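Local coordinates for CYTH domain-containing protein (Pyrococcus horikoshii, PDB 2EEN) that is of uncharacterised function but carries a CYTH domain, a fold whose known members handle triphosphate-containing substrates, and forms a dimer, at residues A[39-42]-A[43-46]; A[54-58]-A[59-63]; A[87-90]-A[91-95]; A[141-144]-A[145-148]; A[166-169]-A[170-174]. All coordinates share one frame; numbering follows the deposited sequence.

In the fold
Four of the five contacts lie on the surface; interaction 5 is partly buried and sits nearest the centre of the chain. Interactions 1, 3 and 5 shape the starts of helices 42-45, 89-98 and 170-176, and interaction 4 leads into helix 146-160, while interaction 2 is a hairpin turn between two sheet strands. Capping differs: aspartate in interaction 1, a serine–glutamate capping box in interaction 5, no side-chain cap in interaction 3. Interactions 1 and 3 also meet the second subunit. Interactions 2 and 3 touch through Val62 and Val89, valine on valine, whereas interaction 4, about 20 Å from interaction 2 at nearest atoms, relies on backbone hydrogen bonds and one carboxylate.

Interaction 1 (A[39-42]-A[43-46]); sequences CRDF and SKTD
Ser43 meets Asp41 at the start of the short helix 42-45. Its OG donates a very short hydrogen bond to Asp41 OD1, 2.5 Å away, and its backbone N reaches the same oxygen at 3.0 Å from above the carboxylate plane. The second bond makes Asp41 an aspartate N-cap. CG lies anti to the backbone N (chi1 -168°), which swings the carboxylate of Asp41 forward to Ser43; OD1 also receives Gln36 NE2. A leucine in place of Asp41 would probably leave Ser43 N and OG without their shared acceptor and the helix start without its side-chain cap. Next along the chain, Lys44 N donates to Asp41 O at 2.8 Å, arriving from above the carbonyl plane. Its side chain lies across that of Asp41, with CG 3.8 Å from OD2, but NZ stays 4.7 Å from Asp41 OD2, so any attraction between the charges is probably modest. Thr45 N reaches Asp41 O as well, in the carbonyl plane at 3.2 Å, so one carbonyl serves two successive amides. Thr45 OG1 approaches the edge of the Phe42 ring, 3.8 Å from CD1, while bonding to Glu47. Asp46, with positive phi, ends the helix; its N makes a weak bond to Phe42 O, and its carboxylate forms salt bridges to Lys70 and Arg78. The turn follows strand 23-36, precedes strand 48-56 and lies at the dimer interface: Cys39 is disulfide-bonded to Cys39 of the second subunit, Arg40 bonds to Arg98 O there, and Phe42 packs on Leu99 of that subunit.

Interaction 2 (A[54-58]-A[59-63]); sequences KRFNG and HNEVF
A two-residue beta hairpin joins strands 48-56 and 59-70 here, its type I' turn running from Phe56 to His59 with Asn57 and Gly58 at the corner, both at positive phi. Backbone bonds run in reciprocal pairs: Phe56 with His59 at the turn and, two residues on, Lys54 with Glu61, where Lys54 N donates to Glu61 O at 2.6 Å in an almost straight line. The non-hydrogen-bonded pair between them is Arg55 with Asn60. Arg55 keeps an extended chain from CG to NE, and NH1 donates to Asn60 OD1 at 2.8 Å from above the amide plane, the guanidinium and amide standing 83° apart; NE goes on to a salt bridge with Glu31 of strand 23-36. A serine in place of Arg55 would probably leave Asn60 OD1 without this donor and Glu31 without its charged mate. On the other face, Lys54, Phe56, His59 and Glu61 line up. Lys54 runs alongside Glu61, its NZ 4.3 Å from OE1, beyond salt-bridge range. The Phe56 ring, which Arg26 also meets in a cation-pi contact, receives His59 CB over one face, a CH-pi contact of 4.2 Å to the centroid. Glu61 comes at the ring's edge instead, its carboxylate turned nearly perpendicular to the ring, with OE1 3.3 Å from Phe56 CE2.

Interaction 3 (A[87-90]-A[91-95]); sequences EDVD and KYFEL
Lys91 lies back along Asp88, the two side chains pointing the same way, and can be followed outward atom by atom. Its CB sits 3.3 Å from Asp88 O. CG is held beside the backbone N (chi1 -66°), which aims the chain at the aspartate, and rests 3.7 Å from Asp88 CB; everything beyond is extended. CD lies 3.6 Å from Asp88 CB; CE then draws level with the carboxylate, 3.9 Å from OD1. At the tip NZ stops 4.3 Å from OD1, too far for a salt bridge, and donates to Glu82 O of the second subunit. Asp88 holds the N-cap position of helix 89-98 yet makes no side-chain cap; its contribution is the main-chain carbonyl, which takes Lys91 N. From the next residue on, Phe93 N donates to Val89 O in the carbonyl plane, and Glu94 N to Asp90 O, setting the regular helical pattern. Water 1 joins Asp90 O and Glu94 OE1 by weak bonds. On another side of the helix Val89 and Phe93 run side by side, Val89 CG1 pressing on Phe93 CE2 at a tight 3.4 Å. Tyr92 turns its ring edge to the carbonyls of the first turn, CD1 lying 3.4 Å from Asp88 O, and its hydroxyl hydrogen-bonds that of Tyr92 of the second subunit. The helix start is thus wedged between its own sheet and the dimer partner: Phe93 packs on Ile33 and Tyr35 of strand 23-36, Val89 on Val62 of strand 59-70, while Leu95 rests on Tyr66 of the other subunit.

Interaction 4 (A[141-144]-A[145-148]); sequences KEKD and EIPE
Glu145 and Glu142 hold each other through hydrogen bonds in both directions across the turn that leads into helix 146-160. Glu142 N donates to Glu145 OE1 at 2.7 Å along a nearly straight line (178° at the hydrogen), meeting the oxygen on its anti side though somewhat out of the carboxylate plane. In return Glu145 N donates to Glu142 O at 2.9 Å. The side chain of Glu145 reaches back because CG is anti to the carbonyl carbon (chi1 -61°) and the chain beyond it is extended. One residue further on, Ile146 N donates to Lys143 O at 3.1 Å; both this amide and that of Glu145 come from well above the plane of their acceptor carbonyls. Van der Waals contacts fill in around these bonds. Glu145 CB rests 3.2 Å from Glu142 O, and Ile146 CG1 lies equally close to Lys143 O, while Ile146 CD1 meets Lys143 CG at 4.1 Å. Pro147, which has no amide hydrogen to give, sets its CD against Asp144 O at 3.5 Å. Ile146 is the buried member and packs on Ile71 and Thr77; Lys143 also lies on Ile71 and on Tyr2. No salt bridge forms across the turn; the like-charged carboxylates of Glu142 and Glu145 stay apart, OE2 of Glu142 5.8 Å from OE1 of Glu145. The chemistry is that of a surface turn pinned by one carboxylate on a main-chain amide, and the negative charge of Glu145, close to the start of helix 146-160, is likely to be favoured by the helix dipole.

Interaction 5 (A[166-169]-A[170-174]); sequences ERRS and YLELL
Leu173 packs under the side chain of Arg168, and this is where the contact is tight. Its CD2 methyl sits over one face of the guanidinium, 3.4 Å from CZ and displaced toward the rim, the two side chains crossing at about a right angle. The guanidinium is kept from turning by Glu166, which it grips side-on: NE donates to Glu166 OE2 at 2.6 Å and NH2 to OE1, both oxygens lying near the guanidinium plane. Glu166 OE2 also takes the backbone N of Arg168, so a buried carboxylate is held by three bonds from one residue, and its OE1 is met by Tyr9 as well. Arg168 NH1 pairs with Glu176. Beside this packing comes the helix start, where Ser169 and Glu172 form a capping box at the head of helix 170-176. Ser169 OG, placed between the backbone N and the carbonyl carbon (chi1 60°), accepts from Glu172 N at 3.1 Å. Glu172 answers with an extended side chain that reaches back, CG lying beside its backbone N: its OE1 takes Ser169 N at 2.9 Å through the anti lone pair, and Ser169 OG at 3.2 Å. The box lies on the more solvent-facing side, held by directed hydrogen bonds, not methyl packing. The Arg168 guanidinium takes no part, NE being 6.4 Å from Glu172 OE1, but Arg168 CA packs against that oxygen at 3.4 Å. On the inner side Tyr170 turns away from the loop, its hydroxyl bonded to Asp125 and its ring in a cation-pi contact with Lys7, the lysine of the CYTH ExExK signature.

Interaction 1 (A[39-42]-A[43-46])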
# COMPACT_ATOMS: atom_id res chain seq x y z
N CYS A 39 -11.28 2.62 -11.70
CA CYS A 39 -12.36 1.89 -12.34
C CYS A 39 -13.77 2.12 -11.80
O CYS A 39 -14.75 1.89 -12.50
CB CYS A 39 -12.06 0.39 -12.26
SG CYS A 39 -10.30 -0.06 -12.44
N ARG A 40 -13.87 2.53 -10.54
CA ARG A 40 -15.19 2.76 -9.96
C ARG A 40 -15.24 4.09 -9.24
O ARG A 40 -14.21 4.65 -8.88
CB ARG A 40 -15.56 1.62 -9.02
CG ARG A 40 -14.60 1.39 -7.86
CD ARG A 40 -15.11 0.24 -6.98
NE ARG A 40 -14.35 0.13 -5.73
CZ ARG A 40 -13.36 -0.73 -5.52
NH1 ARG A 40 -12.98 -1.58 -6.47
NH2 ARG A 40 -12.73 -0.73 -4.35
N ASP A 41 -16.45 4.60 -9.06
CA ASP A 41 -16.64 5.88 -8.41
C ASP A 41 -16.81 5.67 -6.92
O ASP A 41 -17.88 5.24 -6.47
CB ASP A 41 -17.88 6.56 -8.98
CG ASP A 41 -17.99 8.01 -8.57
OD1 ASP A 41 -17.29 8.40 -7.60
OD2 ASP A 41 -18.77 8.76 -9.19
N PHE A 42 -15.77 5.98 -6.15
CA PHE A 42 -15.83 5.81 -4.71
C PHE A 42 -16.98 6.58 -4.08
O PHE A 42 -17.48 6.18 -3.04
CB PHE A 42 -14.54 6.26 -4.03
CG PHE A 42 -13.44 5.25 -4.08
CD1 PHE A 42 -13.71 3.90 -4.23
CD2 PHE A 42 -12.12 5.66 -3.89
CE1 PHE A 42 -12.68 2.95 -4.19
CE2 PHE A 42 -11.09 4.73 -3.84
CZ PHE A 42 -11.37 3.37 -3.99
N SER A 43 -17.38 7.68 -4.69
CA SER A 43 -18.48 8.46 -4.13
C SER A 43 -19.80 7.70 -4.24
O SER A 43 -20.73 7.98 -3.48
CB SER A 43 -18.57 9.83 -4.83
OG SER A 43 -18.87 9.70 -6.20
N LYS A 44 -19.87 6.75 -5.15
CA LYS A 44 -21.07 5.94 -5.34
C LYS A 44 -21.04 4.67 -4.49
O LYS A 44 -22.08 4.13 -4.13
CB LYS A 44 -21.24 5.56 -6.81
CG LYS A 44 -21.60 6.72 -7.72
CD LYS A 44 -22.96 7.29 -7.38
CE LYS A 44 -23.33 8.42 -8.32
NZ LYS A 44 -23.33 7.97 -9.74
N THR A 45 -19.84 4.19 -4.19
CA THR A 45 -19.68 2.98 -3.39
C THR A 45 -19.37 3.29 -1.93
O THR A 45 -19.26 2.37 -1.10
CB THR A 45 -18.57 2.10 -3.97
OG1 THR A 45 -17.35 2.84 -3.98
CG2 THR A 45 -18.91 1.68 -5.39
N ASP A 46 -19.22 4.57 -1.63
CA ASP A 46 -18.93 5.05 -0.28
C ASP A 46 -17.62 4.52 0.27
O ASP A 46 -17.51 4.16 1.44
CB ASP A 46 -20.09 4.72 0.67
CG ASP A 46 -20.00 5.46 1.98
OD1 ASP A 46 -19.44 6.58 2.00
OD2 ASP A 46 -20.52 4.95 2.99

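Interaction 2 (A[54-58]-A[59-63])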
# COMPACT_ATOMS: atom_id res chain seq x y z
N LYS A 54 0.92 13.00 9.08
CA LYS A 54 0.63 13.46 10.43
C LYS A 54 1.89 14.07 11.02
O LYS A 54 2.94 13.44 11.05
CB LYS A 54 0.16 12.26 11.26
CG LYS A 54 -0.33 12.58 12.66
CD LYS A 54 -0.71 11.28 13.38
CE LYS A 54 -1.84 10.55 12.65
NZ LYS A 54 -2.13 9.22 13.27
N ARG A 55 1.79 15.31 11.48
CA ARG A 55 2.92 16.01 12.07
C ARG A 55 2.65 16.37 13.53
O ARG A 55 1.62 16.97 13.85
CB ARG A 55 3.22 17.29 11.28
CG ARG A 55 3.31 17.10 9.77
CD ARG A 55 3.59 18.43 9.07
NE ARG A 55 3.42 18.36 7.62
CZ ARG A 55 4.26 17.76 6.78
NH1 ARG A 55 5.35 17.16 7.24
NH2 ARG A 55 4.01 17.77 5.48
N PHE A 56 3.57 15.99 14.42
CA PHE A 56 3.44 16.29 15.84
C PHE A 56 4.81 16.19 16.50
O PHE A 56 5.64 15.39 16.10
CB PHE A 56 2.47 15.31 16.50
CG PHE A 56 2.87 13.87 16.36
CD1 PHE A 56 3.75 13.28 17.27
CD2 PHE A 56 2.41 13.11 15.29
CE1 PHE A 56 4.15 11.96 17.11
CE2 PHE A 56 2.81 11.79 15.13
CZ PHE A 56 3.68 11.21 16.04
N ASN A 57 5.05 17.04 17.50
CA ASN A 57 6.32 17.04 18.23
C ASN A 57 7.60 16.88 17.40
O ASN A 57 8.53 16.18 17.81
CB ASN A 57 6.30 15.94 19.28
CG ASN A 57 5.59 16.37 20.53
OD1 ASN A 57 4.38 16.59 20.53
ND2 ASN A 57 6.34 16.49 21.62
N GLY A 58 7.66 17.53 16.24
CA GLY A 58 8.84 17.44 15.39
C GLY A 58 8.88 16.16 14.58
O GLY A 58 9.78 15.94 13.78
N HIS A 59 7.87 15.31 14.79
CA HIS A 59 7.77 14.04 14.09
C HIS A 59 6.81 14.11 12.91
O HIS A 59 5.95 14.98 12.84
CB HIS A 59 7.27 12.95 15.04
CG HIS A 59 8.06 12.82 16.30
ND1 HIS A 59 9.40 12.50 16.30
CD2 HIS A 59 7.71 12.96 17.60
CE1 HIS A 59 9.84 12.43 17.55
NE2 HIS A 59 8.83 12.71 18.36
N ASN A 60 6.98 13.18 11.98
CA ASN A 60 6.13 13.08 10.80
C ASN A 60 5.80 11.61 10.60
O ASN A 60 6.70 10.78 10.52
CB ASN A 60 6.85 13.60 9.55
CG ASN A 60 7.09 15.09 9.58
OD1 ASN A 60 6.14 15.89 9.55
ND2 ASN A 60 8.35 15.49 9.64
N GLU A 61 4.51 11.28 10.56
CA GLU A 61 4.08 9.90 10.32
C GLU A 61 3.20 9.94 9.09
O GLU A 61 2.49 10.92 8.87
CB GLU A 61 3.28 9.35 11.50
CG GLU A 61 4.06 9.20 12.80
CD GLU A 61 3.26 8.45 13.85
OE1 GLU A 61 2.06 8.73 14.01
OE2 GLU A 61 3.85 7.58 14.54
N VAL A 62 3.25 8.89 8.29
CA VAL A 62 2.46 8.84 7.07
C VAL A 62 1.70 7.53 7.03
O VAL A 62 2.25 6.49 7.34
CB VAL A 62 3.36 8.94 5.84
CG1 VAL A 62 2.51 8.95 4.58
CG2 VAL A 62 4.21 10.20 5.92
N PHE A 63 0.43 7.60 6.65
CA PHE A 63 -0.38 6.39 6.60
C PHE A 63 -1.18 6.31 5.31
O PHE A 63 -1.59 7.33 4.76
CB PHE A 63 -1.37 6.35 7.78
CG PHE A 63 -0.71 6.44 9.12
CD1 PHE A 63 -0.36 7.67 9.66
CD2 PHE A 63 -0.42 5.29 9.84
CE1 PHE A 63 0.27 7.76 10.91
CE2 PHE A 63 0.21 5.36 11.08
CZ PHE A 63 0.56 6.60 11.62

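Interaction 3 (A[87-90]-A[91-95])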
# COMPACT_ATOMS: atom_id res chain seq x y z
N GLU A 87 8.81 4.81 5.07
CA GLU A 87 9.82 5.38 4.20
C GLU A 87 9.31 5.46 2.77
O GLU A 87 8.27 4.88 2.44
CB GLU A 87 11.10 4.54 4.24
CG GLU A 87 10.86 3.05 4.02
CD GLU A 87 12.14 2.25 3.92
OE1 GLU A 87 13.02 2.42 4.80
OE2 GLU A 87 12.27 1.44 2.98
N ASP A 88 10.05 6.18 1.93
CA ASP A 88 9.70 6.34 0.52
C ASP A 88 8.27 6.81 0.29
O ASP A 88 7.56 6.24 -0.54
CB ASP A 88 9.92 5.02 -0.23
CG ASP A 88 11.34 4.53 -0.13
OD1 ASP A 88 12.27 5.33 -0.37
OD2 ASP A 88 11.54 3.33 0.17
N VAL A 89 7.85 7.84 1.01
CA VAL A 89 6.50 8.36 0.87
C VAL A 89 6.22 8.72 -0.59
O VAL A 89 5.14 8.44 -1.12
CB VAL A 89 6.30 9.63 1.72
CG1 VAL A 89 4.86 10.10 1.60
CG2 VAL A 89 6.66 9.35 3.16
N ASP A 90 7.20 9.33 -1.25
CA ASP A 90 7.04 9.71 -2.64
C ASP A 90 6.75 8.53 -3.55
O ASP A 90 6.05 8.67 -4.55
CB ASP A 90 8.27 10.47 -3.13
CG ASP A 90 8.41 11.83 -2.46
OD1 ASP A 90 7.37 12.39 -2.06
OD2 ASP A 90 9.55 12.33 -2.35
N LYS A 91 7.30 7.37 -3.21
CA LYS A 91 7.06 6.19 -4.02
C LYS A 91 5.60 5.76 -3.94
O LYS A 91 5.03 5.30 -4.93
CB LYS A 91 7.97 5.04 -3.59
CG LYS A 91 9.43 5.34 -3.86
CD LYS A 91 10.28 4.11 -3.66
CE LYS A 91 11.70 4.35 -4.12
NZ LYS A 91 12.51 3.10 -4.04
N TYR A 92 5.00 5.90 -2.76
CA TYR A 92 3.60 5.53 -2.62
C TYR A 92 2.75 6.48 -3.46
O TYR A 92 1.80 6.05 -4.12
CB TYR A 92 3.17 5.58 -1.14
CG TYR A 92 3.62 4.37 -0.34
CD1 TYR A 92 4.90 4.30 0.21
CD2 TYR A 92 2.77 3.28 -0.16
CE1 TYR A 92 5.32 3.18 0.93
CE2 TYR A 92 3.18 2.16 0.55
CZ TYR A 92 4.45 2.11 1.09
OH TYR A 92 4.85 1.00 1.81
N PHE A 93 3.10 7.76 -3.46
CA PHE A 93 2.36 8.72 -4.27
C PHE A 93 2.49 8.35 -5.74
O PHE A 93 1.52 8.39 -6.50
CB PHE A 93 2.91 10.14 -4.07
CG PHE A 93 2.47 10.78 -2.79
CD1 PHE A 93 1.12 10.96 -2.52
CD2 PHE A 93 3.40 11.21 -1.85
CE1 PHE A 93 0.70 11.56 -1.34
CE2 PHE A 93 2.99 11.80 -0.66
CZ PHE A 93 1.64 11.98 -0.41
N GLU A 94 3.70 7.97 -6.15
CA GLU A 94 3.95 7.60 -7.53
C GLU A 94 3.22 6.30 -7.90
O GLU A 94 2.65 6.18 -8.99
CB GLU A 94 5.46 7.45 -7.76
CG GLU A 94 5.86 7.22 -9.20
CD GLU A 94 7.37 7.18 -9.37
OE1 GLU A 94 8.04 6.45 -8.61
OE2 GLU A 94 7.88 7.86 -10.28
N LEU A 95 3.23 5.34 -6.98
CA LEU A 95 2.57 4.06 -7.22
C LEU A 95 1.07 4.26 -7.46
O LEU A 95 0.50 3.74 -8.42
CB LEU A 95 2.78 3.13 -6.02
CG LEU A 95 2.06 1.79 -6.11
CD1 LEU A 95 2.44 1.09 -7.41
CD2 LEU A 95 2.42 0.93 -4.90
O HOH W 1 8.79 8.56 -6.67

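Interaction 4 (A[141-144]-A[145-148])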
# COMPACT_ATOMS: atom_id res chain seq x y z
N LYS A 141 -15.33 -4.78 19.19
CA LYS A 141 -14.98 -6.01 18.48
C LYS A 141 -16.02 -6.42 17.44
O LYS A 141 -15.67 -6.69 16.29
CB LYS A 141 -14.76 -7.15 19.48
CG LYS A 141 -14.24 -8.42 18.84
CD LYS A 141 -13.91 -9.47 19.89
CE LYS A 141 -13.30 -10.71 19.25
NZ LYS A 141 -12.93 -11.72 20.27
N GLU A 142 -17.28 -6.47 17.84
CA GLU A 142 -18.34 -6.89 16.93
C GLU A 142 -19.20 -5.76 16.37
O GLU A 142 -19.38 -4.72 17.00
CB GLU A 142 -19.24 -7.91 17.61
CG GLU A 142 -18.53 -9.20 17.99
CD GLU A 142 -17.81 -9.82 16.81
OE1 GLU A 142 -18.31 -9.70 15.67
OE2 GLU A 142 -16.74 -10.43 17.02
N LYS A 143 -19.73 -5.98 15.17
CA LYS A 143 -20.57 -5.01 14.51
C LYS A 143 -21.80 -4.69 15.36
O LYS A 143 -22.26 -3.55 15.39
CB LYS A 143 -21.01 -5.56 13.14
CG LYS A 143 -21.90 -4.63 12.35
CD LYS A 143 -22.27 -5.22 10.99
CE LYS A 143 -21.03 -5.50 10.13
NZ LYS A 143 -21.38 -5.98 8.76
N ASP A 144 -22.33 -5.69 16.05
CA ASP A 144 -23.53 -5.49 16.85
C ASP A 144 -23.26 -4.71 18.14
O ASP A 144 -24.17 -4.36 18.89
CB ASP A 144 -24.14 -6.86 17.18
CG ASP A 144 -25.09 -7.27 16.06
OD1 ASP A 144 -25.98 -6.48 15.75
OD2 ASP A 144 -24.93 -8.36 15.51
N GLU A 145 -21.96 -4.50 18.41
CA GLU A 145 -21.60 -3.67 19.56
C GLU A 145 -21.52 -2.19 19.19
O GLU A 145 -21.38 -1.32 20.03
CB GLU A 145 -20.24 -4.16 20.08
CG GLU A 145 -20.29 -5.61 20.54
CD GLU A 145 -18.92 -6.02 21.05
OE1 GLU A 145 -17.95 -5.84 20.33
OE2 GLU A 145 -18.84 -6.55 22.16
N ILE A 146 -21.60 -1.90 17.87
CA ILE A 146 -21.49 -0.51 17.41
C ILE A 146 -22.62 0.38 17.95
O ILE A 146 -22.41 1.48 18.43
CB ILE A 146 -21.51 -0.51 15.88
CG1 ILE A 146 -20.22 -1.10 15.33
CG2 ILE A 146 -21.63 0.94 15.36
CD1 ILE A 146 -20.22 -1.14 13.80
N PRO A 147 -23.88 -0.09 17.88
CA PRO A 147 -24.98 0.74 18.39
C PRO A 147 -24.78 1.24 19.81
O PRO A 147 -24.97 2.43 20.08
CB PRO A 147 -26.19 -0.19 18.25
CG PRO A 147 -25.85 -0.95 17.00
CD PRO A 147 -24.40 -1.31 17.23
N GLU A 148 -24.39 0.35 20.72
CA GLU A 148 -24.15 0.74 22.11
C GLU A 148 -23.05 1.79 22.22
O GLU A 148 -23.19 2.78 22.93
CB GLU A 148 -23.75 -0.48 22.95
CG GLU A 148 -24.80 -1.57 23.06
CD GLU A 148 -24.28 -2.81 23.78
OE1 GLU A 148 -23.94 -2.70 24.98
OE2 GLU A 148 -24.20 -3.88 23.14

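Interaction 5 (A[166-169]-A[170-174])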
# COMPACT_ATOMS: atom_id res chain seq x y z
N GLU A 166 -22.48 15.11 12.24
CA GLU A 166 -22.23 15.02 10.80
C GLU A 166 -21.59 13.68 10.41
O GLU A 166 -20.51 13.31 10.86
CB GLU A 166 -21.29 16.17 10.41
CG GLU A 166 -20.93 16.15 8.92
CD GLU A 166 -22.16 16.47 8.11
OE1 GLU A 166 -22.61 17.60 8.12
OE2 GLU A 166 -22.66 15.58 7.42
N ARG A 167 -22.33 12.92 9.58
CA ARG A 167 -21.78 11.64 9.11
C ARG A 167 -20.95 11.83 7.84
O ARG A 167 -20.25 10.93 7.37
CB ARG A 167 -22.96 10.72 8.78
CG ARG A 167 -23.60 10.07 10.00
CD ARG A 167 -24.67 9.04 9.60
NE ARG A 167 -24.04 7.97 8.83
CZ ARG A 167 -24.83 7.12 8.12
NH1 ARG A 167 -26.14 7.25 8.12
NH2 ARG A 167 -24.25 6.14 7.43
N ARG A 168 -21.10 13.00 7.20
CA ARG A 168 -20.31 13.27 6.02
C ARG A 168 -18.86 13.57 6.40
O ARG A 168 -18.58 14.27 7.36
CB ARG A 168 -20.90 14.48 5.29
CG ARG A 168 -22.14 14.16 4.46
CD ARG A 168 -22.77 15.43 3.87
NE ARG A 168 -23.01 16.40 4.93
CZ ARG A 168 -23.51 17.62 4.62
NH1 ARG A 168 -23.78 17.95 3.37
NH2 ARG A 168 -23.74 18.49 5.61
N SER A 169 -17.96 13.00 5.62
CA SER A 169 -16.54 13.18 5.83
C SER A 169 -16.15 14.60 5.45
O SER A 169 -16.88 15.29 4.73
CB SER A 169 -15.76 12.21 4.95
OG SER A 169 -16.06 12.44 3.59
N TYR A 170 -14.99 15.03 5.93
CA TYR A 170 -14.52 16.36 5.58
C TYR A 170 -14.38 16.43 4.07
O TYR A 170 -14.67 17.46 3.45
CB TYR A 170 -13.17 16.65 6.24
CG TYR A 170 -13.24 16.72 7.74
CD1 TYR A 170 -14.22 17.48 8.38
CD2 TYR A 170 -12.31 16.04 8.53
CE1 TYR A 170 -14.28 17.57 9.76
CE2 TYR A 170 -12.36 16.12 9.91
CZ TYR A 170 -13.34 16.88 10.52
OH TYR A 170 -13.39 16.94 11.89
N LEU A 171 -13.93 15.33 3.47
CA LEU A 171 -13.77 15.27 2.02
C LEU A 171 -15.09 15.58 1.33
O LEU A 171 -15.15 16.41 0.43
CB LEU A 171 -13.29 13.88 1.59
CG LEU A 171 -13.25 13.64 0.08
CD1 LEU A 171 -12.27 14.60 -0.57
CD2 LEU A 171 -12.86 12.20 -0.21
N GLU A 172 -16.15 14.89 1.75
CA GLU A 172 -17.47 15.10 1.15
C GLU A 172 -17.95 16.53 1.34
O GLU A 172 -18.54 17.13 0.43
CB GLU A 172 -18.48 14.14 1.76
CG GLU A 172 -18.27 12.70 1.34
CD GLU A 172 -19.22 11.74 2.06
OE1 GLU A 172 -19.11 11.61 3.29
OE2 GLU A 172 -20.07 11.13 1.38
N LEU A 173 -17.71 17.08 2.52
CA LEU A 173 -18.12 18.43 2.83
C LEU A 173 -17.37 19.42 1.95
O LEU A 173 -17.94 20.37 1.43
CB LEU A 173 -17.86 18.74 4.31
CG LEU A 173 -18.75 17.95 5.27
CD1 LEU A 173 -18.31 18.20 6.69
CD2 LEU A 173 -20.21 18.36 5.09
N LEU A 174 -16.07 19.18 1.76
CA LEU A 174 -15.29 20.08 0.93
C LEU A 174 -15.68 19.95 -0.54
O LEU A 174 -15.71 20.94 -1.25
CB LEU A 174 -13.79 19.84 1.13
CG LEU A 174 -13.26 20.39 2.45
CD1 LEU A 174 -11.94 19.72 2.82
CD2 LEU A 174 -13.09 21.90 2.34